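Local coordinates for protein transcriptional regulator, MarR family (Bacillus cereus, PDB 4XRF) that probably binds DNA through a winged helix-turn-helix domain and regulates transcription, at residues 21-25 / 108-112; 36-40 / 101-105; 47-53 / 88-92. All blocks are in the same frame, centred on the assembly; numbering follows the deposited sequence.

Overall arrangement
The three contacts are nested along the chain, interaction 3 inside interaction 2 and interaction 2 inside interaction 1. Interaction 1 is partly buried and joins helix 4-29 to the start of helix 110-116, mostly through carboxylate and amide groups. Interaction 2 is a buried, chiefly apolar helix-helix contact between 33-45 and 95-106, with a lysine at its polar margin. Interaction 3 lies at the surface and relies on backbone bonds of a small antiparallel sheet. Interactions 1 and 2, their centres about 14 Å apart, touch where Arg-108 packs on Phe-36, and both reach Asp-5 of the second subunit. Interactions 1 and 3 lie on opposite sides of the chain's centre, about 28 Å between centres.

Interaction 1: 21-25 / 108-112; sequences ELLEQ and RNEHI
Gln-25 reaches from helix 4-29 to the backbone of Asn-109, the N-cap residue of helix 110-116. Its OE1 accepts Asn-109 N at 2.9 Å in a nearly straight bond (168° at the hydrogen), the donor lying in the carbonyl plane on a lone pair. The CG of Gln-25 stands opposite the backbone N (chi1 -173°) and the chain runs on extended, which carries the amide across the gap. The Asn-109 amide extends back toward helix 4-29 between the carboxylates of Glu-21 and Glu-24. Glu-21 folds at chi2, and its carboxylate lies almost parallel to the His-111 ring, the planes 13° apart. Glu-21 OE1 comes to 3.7 Å from His-111 CB. Beside these polar groups, Ile-112 CD1 meets Glu-21 CB at 3.7 Å and presses on Leu-22 CD1 at 3.3 Å, a tighter fit than usual for two methyls, their side chains crossing at about a right angle. Leu-22 also packs on Pro-33 and on Gln-8 of the second subunit, while Arg-108 turns away to a salt bridge with Asp-5 of that subunit. Such packing of the N-terminal helix against the helices that follow the winged domain, beside a partner subunit, is typical of the helical dimerisation region of MarR-family proteins.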
loop_
_atom_site.group_PDB
_atom_site.type_symbol
_atom_site.label_atom_id
_atom_site.label_comp_id
_atom_site.label_asym_id
_atom_site.label_seq_id
_atom_site.Cartn_x
_atom_site.Cartn_y
_atom_site.Cartn_z
ATOM N N GLU A 21 -8.788 -6.570 -2.531
ATOM C CA GLU A 21 -10.221 -6.746 -2.356
ATOM C C GLU A 21 -10.817 -5.597 -1.533
ATOM O O GLU A 21 -11.950 -5.191 -1.757
ATOM C CB GLU A 21 -10.540 -8.109 -1.719
ATOM C CG GLU A 21 -9.901 -9.333 -2.389
ATOM C CD GLU A 21 -10.344 -9.560 -3.815
ATOM O OE1 GLU A 21 -11.333 -8.933 -4.249
ATOM O OE2 GLU A 21 -9.700 -10.379 -4.516
ATOM N N LEU A 22 -10.026 -5.046 -0.618
ATOM C CA LEU A 22 -10.490 -3.968 0.244
ATOM C C LEU A 22 -10.518 -2.656 -0.524
ATOM O O LEU A 22 -11.355 -1.797 -0.253
ATOM C CB LEU A 22 -9.620 -3.849 1.511
ATOM C CG LEU A 22 -10.031 -4.548 2.818
ATOM C CD1 LEU A 22 -11.237 -5.467 2.700
ATOM C CD2 LEU A 22 -8.856 -5.310 3.411
ATOM N N LEU A 23 -9.614 -2.497 -1.484
ATOM C CA LEU A 23 -9.663 -1.312 -2.343
ATOM C C LEU A 23 -10.929 -1.345 -3.213
ATOM O O LEU A 23 -11.583 -0.319 -3.399
ATOM C CB LEU A 23 -8.394 -1.161 -3.191
ATOM C CG LEU A 23 -8.367 -0.047 -4.256
ATOM C CD1 LEU A 23 -8.606 1.346 -3.661
ATOM C CD2 LEU A 23 -7.064 -0.086 -5.044
ATOM N N GLU A 24 -11.279 -2.525 -3.723
ATOM C CA GLU A 24 -12.535 -2.698 -4.457
ATOM C C GLU A 24 -13.716 -2.297 -3.569
ATOM O O GLU A 24 -14.617 -1.579 -3.993
ATOM C CB GLU A 24 -12.690 -4.146 -4.932
ATOM C CG GLU A 24 -13.830 -4.374 -5.934
ATOM C CD GLU A 24 -15.206 -4.484 -5.270
ATOM O OE1 GLU A 24 -15.282 -4.683 -4.036
ATOM O OE2 GLU A 24 -16.228 -4.372 -5.984
ATOM N N GLN A 25 -13.702 -2.772 -2.329
ATOM C CA GLN A 25 -14.795 -2.499 -1.418
ATOM C C GLN A 25 -14.920 -0.998 -1.107
ATOM O O GLN A 25 -16.031 -0.462 -1.088
ATOM C CB GLN A 25 -14.659 -3.342 -0.146
ATOM C CG GLN A 25 -15.850 -3.232 0.793
ATOM C CD GLN A 25 -15.917 -4.410 1.743
ATOM O OE1 GLN A 25 -16.398 -5.496 1.390
ATOM N NE2 GLN A 25 -15.417 -4.202 2.948
ATOM N N ARG A 108 -20.890 -5.359 -0.778
ATOM C CA ARG A 108 -19.694 -5.920 -0.134
ATOM C C ARG A 108 -18.896 -6.797 -1.098
ATOM O O ARG A 108 -19.474 -7.451 -1.963
ATOM C CB ARG A 108 -20.067 -6.731 1.114
ATOM C CG ARG A 108 -20.924 -7.964 0.845
ATOM C CD ARG A 108 -21.045 -8.848 2.077
ATOM N NE ARG A 108 -21.653 -8.165 3.227
ATOM C CZ ARG A 108 -20.980 -7.699 4.278
ATOM N NH1 ARG A 108 -19.658 -7.822 4.345
ATOM N NH2 ARG A 108 -21.628 -7.105 5.272
ATOM N N ASN A 109 -17.572 -6.805 -0.938
ATOM C CA ASN A 109 -16.704 -7.614 -1.791
ATOM C C ASN A 109 -17.007 -9.109 -1.613
ATOM O O ASN A 109 -16.966 -9.632 -0.493
ATOM C CB ASN A 109 -15.220 -7.297 -1.546
ATOM C CG ASN A 109 -14.303 -8.102 -2.446
ATOM O OD1 ASN A 109 -13.829 -7.611 -3.477
ATOM N ND2 ASN A 109 -14.082 -9.361 -2.088
ATOM N N GLU A 110 -17.327 -9.774 -2.722
ATOM C CA GLU A 110 -17.783 -11.170 -2.705
ATOM C C GLU A 110 -16.662 -12.198 -2.558
ATOM O O GLU A 110 -16.899 -13.315 -2.092
ATOM C CB GLU A 110 -18.646 -11.493 -3.944
ATOM C CG GLU A 110 -20.065 -10.928 -3.877
ATOM C CD GLU A 110 -20.924 -11.577 -2.791
ATOM O OE1 GLU A 110 -21.289 -12.765 -2.951
ATOM O OE2 GLU A 110 -21.245 -10.898 -1.783
ATOM N N HIS A 111 -15.451 -11.829 -2.968
ATOM C CA HIS A 111 -14.286 -12.688 -2.772
ATOM C C HIS A 111 -13.989 -12.872 -1.271
ATOM O O HIS A 111 -13.707 -13.988 -0.831
ATOM C CB HIS A 111 -13.062 -12.152 -3.531
ATOM C CG HIS A 111 -13.192 -12.235 -5.023
ATOM N ND1 HIS A 111 -12.458 -13.118 -5.789
ATOM C CD2 HIS A 111 -13.979 -11.555 -5.891
ATOM C CE1 HIS A 111 -12.789 -12.983 -7.063
ATOM N NE2 HIS A 111 -13.710 -12.040 -7.154
ATOM N N ILE A 112 -14.071 -11.784 -0.497
ATOM C CA ILE A 112 -13.853 -11.831 0.958
ATOM C C ILE A 112 -14.913 -12.691 1.639
ATOM O O ILE A 112 -14.586 -13.489 2.521
ATOM C CB ILE A 112 -13.772 -10.430 1.603
ATOM C CG1 ILE A 112 -12.513 -9.705 1.131
ATOM C CG2 ILE A 112 -13.721 -10.532 3.133
ATOM C CD1 ILE A 112 -12.513 -8.218 1.415
#

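Interaction 2: 36-40 / 101-105. With PO4 (phosphate ion), chain C; SO4 (sulfate ion), chain K.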
loop_
_atom_site.group_PDB
_atom_site.type_symbol
_atom_site.label_atom_id
_atom_site.label_comp_id
_atom_site.label_asym_id
_atom_site.label_seq_id
_atom_site.Cartn_x
_atom_site.Cartn_y
_atom_site.Cartn_z
ATOM N N PHE A 36 -17.148 1.476 7.944
ATOM C CA PHE A 36 -18.328 0.653 7.707
ATOM C C PHE A 36 -18.802 0.034 9.022
ATOM O O PHE A 36 -19.985 0.092 9.338
ATOM C CB PHE A 36 -18.052 -0.437 6.650
ATOM C CG PHE A 36 -19.213 -1.376 6.413
ATOM C CD1 PHE A 36 -20.507 -0.893 6.200
ATOM C CD2 PHE A 36 -19.002 -2.748 6.324
ATOM C CE1 PHE A 36 -21.566 -1.759 5.966
ATOM C CE2 PHE A 36 -20.063 -3.622 6.059
ATOM C CZ PHE A 36 -21.351 -3.121 5.901
ATOM N N TYR A 37 -17.874 -0.549 9.779
ATOM C CA TYR A 37 -18.221 -1.163 11.057
ATOM C C TYR A 37 -18.773 -0.153 12.050
ATOM O O TYR A 37 -19.732 -0.445 12.751
ATOM C CB TYR A 37 -17.061 -1.939 11.696
ATOM C CG TYR A 37 -17.616 -2.894 12.714
ATOM C CD1 TYR A 37 -18.335 -4.019 12.309
ATOM C CD2 TYR A 37 -17.499 -2.647 14.058
ATOM C CE1 TYR A 37 -18.900 -4.880 13.243
ATOM C CE2 TYR A 37 -18.047 -3.506 14.989
ATOM C CZ TYR A 37 -18.746 -4.615 14.568
ATOM O OH TYR A 37 -19.293 -5.469 15.499
ATOM N N ILE A 38 -18.182 1.033 12.106
ATOM C CA ILE A 38 -18.772 2.115 12.895
ATOM C C ILE A 38 -20.243 2.357 12.543
ATOM O O ILE A 38 -21.099 2.381 13.434
ATOM C CB ILE A 38 -17.938 3.416 12.839
ATOM C CG1 ILE A 38 -16.648 3.232 13.664
ATOM C CG2 ILE A 38 -18.715 4.600 13.442
ATOM C CD1 ILE A 38 -15.548 4.238 13.352
ATOM N N LEU A 39 -20.536 2.553 11.262
ATOM C CA LEU A 39 -21.911 2.756 10.819
ATOM C C LEU A 39 -22.839 1.582 11.192
ATOM O O LEU A 39 -24.002 1.814 11.546
ATOM C CB LEU A 39 -21.982 3.015 9.296
ATOM C CG LEU A 39 -21.266 4.269 8.757
ATOM C CD1 LEU A 39 -21.527 4.421 7.264
ATOM C CD2 LEU A 39 -21.700 5.533 9.494
ATOM N N LYS A 40 -22.334 0.348 11.109
ATOM C CA LYS A 40 -23.122 -0.813 11.531
ATOM C C LYS A 40 -23.451 -0.779 13.020
ATOM O O LYS A 40 -24.568 -1.118 13.401
ATOM C CB LYS A 40 -22.437 -2.141 11.208
ATOM C CG LYS A 40 -22.351 -2.457 9.738
ATOM C CD LYS A 40 -21.774 -3.855 9.514
ATOM C CE LYS A 40 -22.783 -4.964 9.797
ATOM N NZ LYS A 40 -22.226 -6.299 9.388
ATOM N N VAL A 101 -25.020 2.636 4.817
ATOM C CA VAL A 101 -24.709 1.349 5.438
ATOM C C VAL A 101 -25.493 0.182 4.783
ATOM O O VAL A 101 -24.920 -0.884 4.521
ATOM C CB VAL A 101 -24.756 1.411 6.998
ATOM C CG1 VAL A 101 -26.173 1.580 7.531
ATOM C CG2 VAL A 101 -24.061 0.213 7.617
ATOM N N GLU A 102 -26.761 0.417 4.442
ATOM C CA GLU A 102 -27.576 -0.568 3.715
ATOM C C GLU A 102 -27.042 -0.851 2.311
ATOM O O GLU A 102 -26.942 -2.010 1.895
ATOM C CB GLU A 102 -29.036 -0.118 3.633
ATOM C CG GLU A 102 -29.742 -0.065 4.980
ATOM C CD GLU A 102 -31.166 0.461 4.883
ATOM O OE1 GLU A 102 -31.803 0.288 3.820
ATOM O OE2 GLU A 102 -31.655 1.040 5.871
ATOM N N GLU A 103 -26.706 0.210 1.584
ATOM C CA GLU A 103 -26.064 0.089 0.280
ATOM C C GLU A 103 -24.732 -0.677 0.379
ATOM O O GLU A 103 -24.490 -1.600 -0.392
ATOM C CB GLU A 103 -25.872 1.483 -0.319
ATOM C CG GLU A 103 -24.974 1.557 -1.548
ATOM C CD GLU A 103 -24.526 2.988 -1.814
ATOM O OE1 GLU A 103 -25.310 3.745 -2.437
ATOM O OE2 GLU A 103 -23.401 3.357 -1.386
ATOM N N ALA A 104 -23.893 -0.307 1.347
ATOM C CA ALA A 104 -22.629 -1.006 1.599
ATOM C C ALA A 104 -22.791 -2.507 1.884
ATOM O O ALA A 104 -21.969 -3.320 1.455
ATOM C CB ALA A 104 -21.863 -0.334 2.733
ATOM N N MET A 105 -23.828 -2.848 2.640
ATOM C CA MET A 105 -24.240 -4.228 2.874
ATOM C C MET A 105 -24.306 -5.022 1.565
ATOM O O MET A 105 -23.690 -6.081 1.439
ATOM C CB MET A 105 -25.633 -4.214 3.498
ATOM C CG MET A 105 -25.921 -5.295 4.509
ATOM S SD MET A 105 -25.321 -4.759 6.114
ATOM C CE MET A 105 -23.873 -5.798 6.249
HETATM P P PO4 C . -20.302 -8.571 11.864
HETATM O O1 PO4 C . -20.973 -7.343 12.423
HETATM O O2 PO4 C . -18.839 -8.553 12.217
HETATM O O3 PO4 C . -20.985 -9.801 12.436
HETATM O O4 PO4 C . -20.440 -8.550 10.362
HETATM S S SO4 K . -20.578 -4.837 18.693
HETATM O O1 SO4 K . -20.097 -4.952 20.100
HETATM O O2 SO4 K . -21.493 -3.669 18.596
HETATM O O3 SO4 K . -21.339 -6.051 18.305
HETATM O O4 SO4 K . -19.372 -4.644 17.837
#
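Lys-40 NZ is gripped by two anions, a phosphate and Asp-5 of the second subunit, while the methyl of Met-105 lies beside it, CE 3.6 Å from NZ. Lys-40 NZ donates to phosphate O4 at 3.0 Å and weakly to O1 of the same ion, and its bond to Asp-5 is a salt bridge. That phosphate, probably from the crystallisation liquor, is also held by the backbone N atoms of His-3, Asp-5 and Lys-6 of the second subunit, so the lysine end belongs to a charged seam between subunits. The negative charges around NZ probably favour the protonated lysine. The Lys-40 chain is straight to CD and bends at chi3 (76°). On the way, its CD covers one face of the Phe-36 ring, 3.7 Å above the plane and offset toward the rim. The axes of segments 36-40 and 101-105 come within 10.3 Å, their N-to-C directions 121° apart. In the MarR fold, helix 33-45 belongs to the winged helix-turn-helix domain, whereas helix 95-106 follows the last wing strand and leads back toward the dimerisation helices; the contact thus ties the two regions together. Phe-36 and Val-101 carry most of the apolar packing. With CG opposite the backbone N (chi1 177°), the Phe-36 ring swings toward helix 95-106, where CE1 touches Ala-104 CB at 3.5 Å and Val-101 CG2 at 3.6 Å. Met-105 CE arrives at the ring edge near its plane, 3.7 Å from Phe-36 CZ, the two side chains crossing at about a right angle. Val-101 CG2 serves three partners, meeting Leu-39 CB at 3.9 Å and the CG of Lys-40 as well as the ring. Leu-39 packs further on Leu-31 and Leu-76.

Interaction 3: 47-53 / 88-92; sequences ASRATTL and VVIIE. With PO4 (phosphate ion), chain D.
Ser-48 and Ile-91 form an antiparallel hydrogen-bonded pair: Ser-48 N donates to Ile-91 O at 2.9 Å, and Ile-91 N returns the bond to Ser-48 O at 2.8 Å. Ser-48 OG bonds back to Gly-46 O. Arg-49 and Ile-90 follow as a non-hydrogen-bonded pair, and the next bond, Ala-50 N to Val-89 O at 3.0 Å, is made by the first residue of helix 50-57. Two weaker CA-H...O contacts support these bonds, from Ala-47 CA to Ile-91 O and from Arg-49 CA to Val-89 O. A water also donates to Val-89 O and is weakly bonded by Thr-51 N, so this carbonyl is engaged by both the helix start and solvent. This is the small sheet of the winged helix-turn-helix domain: strand 48-49 lies along 89-93, whose other side pairs with 77-81 to build the wing, while helices 50-57 and 61-73 form the helix-turn-helix. Apolar contacts divide between the two faces. On the face of Ser-48 and Ile-91, Ile-91 CG1 meets Ala-50 CB at 4.0 Å and Leu-53 CD1 at 3.9 Å. Ile-91 and Leu-53 pack inward on Leu-42 and Ile-68. On the other face the Arg-49 chain lies against Ile-90, its CG 3.8 Å from Ile-90 CD1. Ala-47 CB rests on Ile-90 CG2. The polar end of Arg-49 bonds to an ion. Its CG is opposite the carbonyl carbon (chi1 -74°), and a bend at chi3 sends the guanidinium past Thr-51 to a phosphate, probably from the crystallisation liquor. Arg-49 NH1 donates to phosphate O4 at 2.7 Å, though bent (139°), with the phosphorus in plane at the guanidinium edge.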
loop_
_atom_site.group_PDB
_atom_site.type_symbol
_atom_site.label_atom_id
_atom_site.label_comp_id
_atom_site.label_asym_id
_atom_site.label_seq_id
_atom_site.Cartn_x
_atom_site.Cartn_y
_atom_site.Cartn_z
ATOM N N ALA A 47 -27.957 6.017 18.323
ATOM C CA ALA A 47 -27.016 6.995 18.887
ATOM C C ALA A 47 -26.224 6.430 20.067
ATOM O O ALA A 47 -26.803 5.914 21.033
ATOM C CB ALA A 47 -27.759 8.264 19.322
ATOM N N SER A 48 -24.902 6.569 20.004
ATOM C CA SER A 48 -24.018 6.021 21.031
ATOM C C SER A 48 -22.893 6.993 21.402
ATOM O O SER A 48 -22.504 7.834 20.585
ATOM C CB SER A 48 -23.401 4.702 20.528
ATOM O OG SER A 48 -24.350 3.902 19.830
ATOM N N ARG A 49 -22.364 6.858 22.619
ATOM C CA ARG A 49 -21.186 7.606 23.039
ATOM C C ARG A 49 -19.964 7.269 22.199
ATOM O O ARG A 49 -19.760 6.102 21.817
ATOM C CB ARG A 49 -20.867 7.364 24.525
ATOM C CG ARG A 49 -21.812 8.058 25.501
ATOM C CD ARG A 49 -21.391 7.791 26.950
ATOM N NE ARG A 49 -21.551 6.371 27.241
ATOM C CZ ARG A 49 -20.787 5.665 28.068
ATOM N NH1 ARG A 49 -19.756 6.223 28.709
ATOM N NH2 ARG A 49 -21.059 4.382 28.245
ATOM N N ALA A 50 -19.150 8.293 21.933
ATOM C CA ALA A 50 -17.900 8.127 21.181
ATOM C C ALA A 50 -16.958 7.200 21.952
ATOM O O ALA A 50 -16.251 6.410 21.363
ATOM C CB ALA A 50 -17.235 9.478 20.920
ATOM N N THR A 51 -16.955 7.292 23.275
ATOM C CA THR A 51 -16.135 6.381 24.092
ATOM C C THR A 51 -16.562 4.903 23.957
ATOM O O THR A 51 -15.718 4.024 23.953
ATOM C CB THR A 51 -16.072 6.828 25.557
ATOM O OG1 THR A 51 -17.403 6.988 26.046
ATOM C CG2 THR A 51 -15.335 8.180 25.674
ATOM N N THR A 52 -17.860 4.640 23.815
ATOM C CA THR A 52 -18.357 3.285 23.563
ATOM C C THR A 52 -17.921 2.748 22.172
ATOM O O THR A 52 -17.548 1.578 22.033
ATOM C CB THR A 52 -19.893 3.221 23.701
ATOM O OG1 THR A 52 -20.285 3.652 25.013
ATOM C CG2 THR A 52 -20.413 1.814 23.473
ATOM N N LEU A 53 -17.970 3.601 21.153
ATOM C CA LEU A 53 -17.454 3.243 19.842
ATOM C C LEU A 53 -15.980 2.835 19.923
ATOM O O LEU A 53 -15.601 1.788 19.394
ATOM C CB LEU A 53 -17.631 4.404 18.865
ATOM C CG LEU A 53 -19.059 4.749 18.435
ATOM C CD1 LEU A 53 -19.034 5.977 17.527
ATOM C CD2 LEU A 53 -19.726 3.573 17.726
ATOM N N VAL A 88 -20.121 14.706 27.589
ATOM C CA VAL A 88 -20.674 13.516 26.938
ATOM C C VAL A 88 -20.849 13.794 25.449
ATOM O O VAL A 88 -21.699 14.599 25.069
ATOM C CB VAL A 88 -22.032 13.129 27.541
ATOM C CG1 VAL A 88 -22.573 11.875 26.881
ATOM C CG2 VAL A 88 -21.911 12.941 29.061
ATOM N N VAL A 89 -20.052 13.106 24.629
ATOM C CA VAL A 89 -20.050 13.249 23.165
ATOM C C VAL A 89 -20.835 12.082 22.569
ATOM O O VAL A 89 -20.461 10.910 22.748
ATOM C CB VAL A 89 -18.602 13.248 22.617
ATOM C CG1 VAL A 89 -18.575 13.427 21.095
ATOM C CG2 VAL A 89 -17.739 14.302 23.309
ATOM N N ILE A 90 -21.925 12.412 21.876
ATOM C CA ILE A 90 -22.791 11.424 21.252
ATOM C C ILE A 90 -22.645 11.430 19.717
ATOM O O ILE A 90 -22.658 12.498 19.084
ATOM C CB ILE A 90 -24.274 11.667 21.592
ATOM C CG1 ILE A 90 -24.486 11.866 23.099
ATOM C CG2 ILE A 90 -25.147 10.546 21.029
ATOM C CD1 ILE A 90 -24.187 10.658 23.949
ATOM N N ILE A 91 -22.527 10.231 19.140
ATOM C CA ILE A 91 -22.463 10.043 17.696
ATOM C C ILE A 91 -23.745 9.357 17.213
ATOM O O ILE A 91 -24.240 8.407 17.833
ATOM C CB ILE A 91 -21.218 9.223 17.258
ATOM C CG1 ILE A 91 -19.943 9.696 17.981
ATOM C CG2 ILE A 91 -21.050 9.243 15.739
ATOM C CD1 ILE A 91 -19.619 11.168 17.831
ATOM N N GLU A 92 -24.266 9.847 16.097
ATOM C CA GLU A 92 -25.544 9.410 15.578
ATOM C C GLU A 92 -25.493 9.310 14.057
ATOM O O GLU A 92 -24.958 10.189 13.401
ATOM C CB GLU A 92 -26.593 10.439 15.956
ATOM C CG GLU A 92 -27.996 10.018 15.606
ATOM C CD GLU A 92 -29.025 10.968 16.179
ATOM O OE1 GLU A 92 -29.215 12.072 15.616
ATOM O OE2 GLU A 92 -29.639 10.607 17.197
HETATM P P PO4 D . -17.649 4.467 31.010
HETATM O O1 PO4 D . -18.571 5.022 32.021
HETATM O O2 PO4 D . -16.281 4.170 31.643
HETATM O O3 PO4 D . -18.197 3.230 30.393
HETATM O O4 PO4 D . -17.395 5.529 29.894
HETATM O O HOH W 1 -18.419 9.907 24.667
#